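2-methyl-aconitate isomerase (Shewanella oneidensis, PDB 5K87) catalyses the cis-trans isomerisation of 2-methyl-aconitate in the 2-methylcitrate cycle of propionate degradation, working as a homodimer. Local coordinates at residues L50-S55 against D64-A69; S72-V77 against G94-D99. The protein carries 1 engineered substitution. One frame throughout, in Å; residues are numbered along the deposited sequence. Where two conformers were deposited one is given.

Interaction 1: residues L50-S55 against D64-A69; sequences LRVIGS and DGMGGA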
loop_
_atom_site.group_PDB
_atom_site.type_symbol
_atom_site.label_atom_id
_atom_site.label_comp_id
_atom_site.label_asym_id
_atom_site.label_seq_id
_atom_site.Cartn_x
_atom_site.Cartn_y
_atom_site.Cartn_z
ATOM N N LEU A 50 12.578 9.180 4.383
ATOM C CA LEU A 50 11.793 9.496 3.197
ATOM C C LEU A 50 12.077 8.514 2.068
ATOM O O LEU A 50 11.144 7.984 1.441
ATOM C CB LEU A 50 12.073 10.930 2.738
ATOM C CG LEU A 50 11.395 12.030 3.559
ATOM C CD1 LEU A 50 12.117 13.358 3.348
ATOM C CD2 LEU A 50 9.932 12.170 3.173
ATOM N N ARG A 51 13.345 8.242 1.813
ATOM C CA ARG A 51 13.701 7.375 0.708
ATOM C C ARG A 51 13.327 5.923 0.986
ATOM O O ARG A 51 12.920 5.207 0.080
ATOM C CB ARG A 51 15.192 7.505 0.405
ATOM C CG ARG A 51 15.586 6.953 -0.941
ATOM C CD ARG A 51 14.886 7.688 -2.077
ATOM N NE ARG A 51 15.108 6.988 -3.333
ATOM C CZ ARG A 51 14.401 5.937 -3.726
ATOM N NH1 ARG A 51 13.407 5.479 -2.964
ATOM N NH2 ARG A 51 14.671 5.360 -4.883
ATOM N N VAL A 52 13.462 5.487 2.235
ATOM C CA VAL A 52 13.044 4.124 2.581
ATOM C C VAL A 52 11.554 3.934 2.275
ATOM O O VAL A 52 11.141 2.925 1.712
ATOM C CB VAL A 52 13.327 3.791 4.058
ATOM C CG1 VAL A 52 12.628 2.497 4.467
ATOM C CG2 VAL A 52 14.835 3.699 4.307
ATOM N N ILE A 53 10.748 4.924 2.651
ATOM C CA ILE A 53 9.301 4.847 2.497
ATOM C C ILE A 53 8.833 5.090 1.048
ATOM O O ILE A 53 7.800 4.570 0.637
ATOM C CB ILE A 53 8.639 5.814 3.506
ATOM C CG1 ILE A 53 8.772 5.272 4.929
ATOM C CG2 ILE A 53 7.192 6.117 3.151
ATOM C CD1 ILE A 53 7.955 4.000 5.194
ATOM N N GLY A 54 9.594 5.879 0.291
ATOM C CA GLY A 54 9.274 6.154 -1.104
ATOM C C GLY A 54 8.686 7.541 -1.323
ATOM O O GLY A 54 7.943 7.759 -2.286
ATOM N N SER A 55 9.029 8.478 -0.446
ATOM C CA SER A 55 8.529 9.854 -0.474
ATOM C C SER A 55 9.655 10.841 -0.746
ATOM O O SER A 55 10.820 10.521 -0.541
ATOM C CB SER A 55 7.908 10.189 0.880
ATOM O OG SER A 55 6.693 9.503 1.065
ATOM N N ASP A 64 7.929 3.120 -5.115
ATOM C CA ASP A 64 9.386 3.088 -5.065
ATOM C C ASP A 64 9.900 3.157 -3.627
ATOM O O ASP A 64 10.946 3.733 -3.361
ATOM C CB ASP A 64 9.961 4.220 -5.912
ATOM C CG ASP A 64 11.333 3.915 -6.465
ATOM O OD1 ASP A 64 11.853 2.789 -6.303
ATOM O OD2 ASP A 64 11.860 4.848 -7.127
ATOM N N GLY A 65 9.169 2.542 -2.702
ATOM C CA GLY A 65 9.638 2.390 -1.337
ATOM C C GLY A 65 8.751 1.457 -0.541
ATOM O O GLY A 65 7.889 0.761 -1.091
ATOM N N MET A 66 8.948 1.463 0.771
ATOM C CA MET A 66 8.234 0.551 1.650
ATOM C C MET A 66 6.841 1.023 2.039
ATOM O O MET A 66 6.076 0.259 2.629
ATOM C CB MET A 66 9.028 0.358 2.937
ATOM C CG MET A 66 10.376 -0.290 2.737
ATOM S SD MET A 66 10.307 -1.933 2.016
ATOM C CE MET A 66 9.389 -2.853 3.247
ATOM N N GLY A 67 6.496 2.273 1.748
ATOM C CA GLY A 67 5.205 2.789 2.157
ATOM C C GLY A 67 4.067 2.189 1.359
ATOM O O GLY A 67 4.264 1.656 0.264
ATOM N N GLY A 68 2.863 2.303 1.909
ATOM C CA GLY A 68 1.673 1.771 1.272
ATOM C C GLY A 68 0.707 2.848 0.826
ATOM O O GLY A 68 -0.457 2.559 0.527
ATOM N N ALA A 69 1.190 4.086 0.771
ATOM C CA ALA A 69 0.428 5.209 0.224
ATOM C C ALA A 69 -0.811 5.579 1.043
ATOM O O ALA A 69 -1.773 6.129 0.506
ATOM C CB ALA A 69 0.056 4.952 -1.246
#

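Interaction 2: residues S72-V77 against G94-D99; sequences STSETV and GQVSID. Engineered in segment 72-77: Glu75 (natural residue Lys).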
loop_
_atom_site.group_PDB
_atom_site.type_symbol
_atom_site.label_atom_id
_atom_site.label_comp_id
_atom_site.label_asym_id
_atom_site.label_seq_id
_atom_site.Cartn_x
_atom_site.Cartn_y
_atom_site.Cartn_z
ATOM N N SER A 72 -1.536 5.298 7.498
ATOM C CA SER A 72 -1.289 4.188 8.412
ATOM C C SER A 72 -0.246 3.205 7.883
ATOM O O SER A 72 0.097 2.241 8.568
ATOM C CB SER A 72 -2.593 3.470 8.763
ATOM O OG SER A 72 -3.297 3.107 7.595
ATOM N N THR A 73 0.274 3.463 6.685
ATOM C CA THR A 73 1.344 2.654 6.104
ATOM C C THR A 73 2.496 3.510 5.591
ATOM O O THR A 73 3.254 3.059 4.730
ATOM C CB THR A 73 0.847 1.763 4.943
ATOM O OG1 THR A 73 0.343 2.584 3.883
ATOM C CG2 THR A 73 -0.239 0.810 5.403
ATOM N N SER A 74 2.643 4.729 6.106
ATOM C CA SER A 74 3.759 5.594 5.728
ATOM C C SER A 74 4.409 6.054 7.027
ATOM O O SER A 74 4.346 7.222 7.409
ATOM C CB SER A 74 3.263 6.765 4.874
ATOM O OG SER A 74 4.342 7.496 4.288
ATOM N N GLU A 75 5.011 5.081 7.714
ATOM C CA GLU A 75 5.350 5.181 9.131
ATOM C C GLU A 75 6.727 4.608 9.396
ATOM O O GLU A 75 7.076 3.534 8.879
ATOM C CB GLU A 75 4.313 4.442 9.995
ATOM C CG GLU A 75 2.923 5.055 9.912
ATOM C CD GLU A 75 1.961 4.589 10.987
ATOM O OE1 GLU A 75 2.239 3.622 11.712
ATOM O OE2 GLU A 75 0.893 5.219 11.118
ATOM N N THR A 76 7.493 5.314 10.225
ATOM C CA THR A 76 8.811 4.864 10.636
ATOM C C THR A 76 8.980 4.989 12.138
ATOM O O THR A 76 8.354 5.841 12.784
ATOM C CB THR A 76 9.921 5.659 9.930
ATOM O OG1 THR A 76 9.804 7.054 10.259
ATOM C CG2 THR A 76 9.831 5.464 8.411
ATOM N N VAL A 77 9.835 4.132 12.686
ATOM C CA VAL A 77 10.060 4.073 14.123
ATOM C C VAL A 77 11.548 3.883 14.380
ATOM O O VAL A 77 12.194 3.044 13.739
ATOM C CB VAL A 77 9.290 2.886 14.745
ATOM C CG1 VAL A 77 9.662 2.693 16.205
ATOM C CG2 VAL A 77 7.785 3.070 14.588
ATOM N N GLY A 94 8.075 8.616 13.395
ATOM C CA GLY A 94 8.117 9.567 12.297
ATOM C C GLY A 94 7.002 9.311 11.304
ATOM O O GLY A 94 6.956 8.254 10.662
ATOM N N GLN A 95 6.087 10.267 11.189
ATOM C CA GLN A 95 5.004 10.196 10.226
ATOM C C GLN A 95 5.540 10.748 8.912
ATOM O O GLN A 95 5.856 11.939 8.816
ATOM C CB GLN A 95 3.826 11.049 10.695
ATOM C CG GLN A 95 2.617 10.995 9.762
ATOM C CD GLN A 95 1.909 9.663 9.829
ATOM O OE1 GLN A 95 1.634 9.169 10.914
ATOM N NE2 GLN A 95 1.626 9.065 8.676
ATOM N N VAL A 96 5.669 9.893 7.904
ATOM C CA VAL A 96 6.318 10.286 6.661
ATOM C C VAL A 96 5.276 10.803 5.683
ATOM O O VAL A 96 4.360 10.086 5.305
ATOM C CB VAL A 96 7.105 9.112 6.051
ATOM C CG1 VAL A 96 7.791 9.555 4.774
ATOM C CG2 VAL A 96 8.123 8.587 7.058
ATOM N N SER A 97 5.404 12.066 5.288
ATOM C CA SER A 97 4.477 12.647 4.328
ATOM C C SER A 97 4.537 11.874 3.019
ATOM O O SER A 97 5.612 11.467 2.588
ATOM C CB SER A 97 4.841 14.104 4.064
ATOM O OG SER A 97 4.027 14.653 3.045
ATOM N N ILE A 98 3.388 11.674 2.388
ATOM C CA ILE A 98 3.372 11.030 1.082
ATOM C C ILE A 98 3.807 12.003 -0.010
ATOM O O ILE A 98 4.559 11.636 -0.915
ATOM C CB ILE A 98 1.983 10.457 0.775
ATOM C CG1 ILE A 98 1.651 9.342 1.772
ATOM C CG2 ILE A 98 1.906 9.940 -0.655
ATOM C CD1 ILE A 98 0.186 8.927 1.786
ATOM N N ASP A 99 3.349 13.250 0.099
ATOM C CA ASP A 99 3.487 14.231 -0.983
ATOM C C ASP A 99 4.618 15.243 -0.801
ATOM O O ASP A 99 5.051 15.858 -1.772
ATOM C CB ASP A 99 2.158 14.969 -1.204
ATOM C CG ASP A 99 1.645 15.650 0.057
ATOM O OD1 ASP A 99 1.668 15.028 1.142
ATOM O OD2 ASP A 99 1.207 16.818 -0.034
HETATM O O HOH W 1 -0.368 7.642 11.404
#

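Interaction 1: residues L50-S55 against D64-A69
In the conformer described, the guanidinium of Arg51 receives the carbonyl oxygen of Asp64 at its edge, 13° out of its plane, while its packing against Phe174 of the second subunit places it at the dimer interface. NH1 donates to Asp64 O over 3.0 Å, approaching almost in line with the C=O bond. The carboxylate of Asp64 is turned 63° against the guanidinium, and its OD2 stands 3.6 Å from Arg51 NH2, a long salt bridge. The strongest polar partner of Asp64 is Arg20 of the second subunit, which with Arg387 of that subunit forms salt bridges to OD1; the backbone N of its Phe174 donates to OD2. Arg51 reaches the loop although its CB points away from it, because the chain bends at chi2 (61°), stays extended through chi3, and turns the guanidinium at the last torsion.

Met66 N donates to Val52 O at 2.8 Å, and Gly67 N to Ile53 O at 2.9 Å, so two carbonyls of the last helical turn are occupied by successive amides of the loop. Met66 CB and CG lie beside Val52 O, and CG also packs on Val52 CG1 at 4.0 Å. Gly54 and Gly65 pass with their CA atoms 3.8 Å apart, which leaves no room for a CB on either; Ile53 CG2 rests on Gly67 CA. Gly54, whose positive phi by itself calls for glycine, is the C-prime residue of a Schellman motif, in which Ser55 N returns to Leu50 O and which ends helix 43-53 against the loop leading to the substrate-binding residues.

Interaction 2: residues S72-V77 against G94-D99
Thr76 lays its CG2 methyl against CG2 of Val96, 3.8 Å away, the two side chains crossing at about a right angle on the side of the hairpin that helix 43-53 covers through Leu49, Leu50 and Ile53. With chi1 at 60°, Thr76 OG1 sits between its own backbone N and carbonyl carbon, from where it donates to Gly94 O at 3.1 Å. That carbonyl also takes the Thr76 amide, so one threonine grips it twice: the amide comes in the carbonyl plane, the hydroxyl tilted out of it. The hydroxyl lies over Gly94 CA, just where a CB would project. Gly94 N returns a nearly straight bond to Thr76 O, completing the hydrogen-bonded pair of an antiparallel beta hairpin, strands 75-81 and 89-96; Glu75 and Gln95 form the adjoining non-hydrogen-bonded pair. At the open end of the hairpin, Val96 N binds Ser74 O. Ser74 OG, anti to the backbone N (chi1 -170°), swings across to donate to Val96 O at 2.8 Å and also meets Gln62 NE2, which gives this buried hydroxyl a second partner.

On the face opposite Thr76, Glu75 and Gln95 lie side by side. Glu75 is an engineered substitution for lysine. Its carboxylate stands 83° to the Gln95 amide, with OE2 and OE1 4.0 Å apart, and a water donates to both, 2.7 Å from Glu75 OE2 and 2.6 Å from Gln95 OE1. The other end of the amide is held by the backbone: Gln95 NE2 donates to Ser71 O. Glu75 touches Ser24 and Cys109, the inferred proton donor/acceptor; in the conformer described, Ser72 OG hydrogen-bonds a malonate ion, probably from the crystallisation liquor, beside the substrate-binding residues.

From the N terminus, helix 43-53 ends and the chain loops out through residues 56-63 before 64-69 returns to the helix end, closing interaction 1. Residues 72-77 then lead into strand 75-81, and the hairpin turn brings strand 89-96 back to close interaction 2. The two loops therefore follow in series, without nesting or crossing, and their centres lie 8 Å apart. They also touch directly: Ser55 OG probably bonds to Ser97 O, Gly68 N to Thr73 O, and Ile53 CG2 packs on Ser74 OG. Helix end, interface loop and hairpin are thus joined beside the substrate-binding segment 71-75, in which residue 75 is engineered.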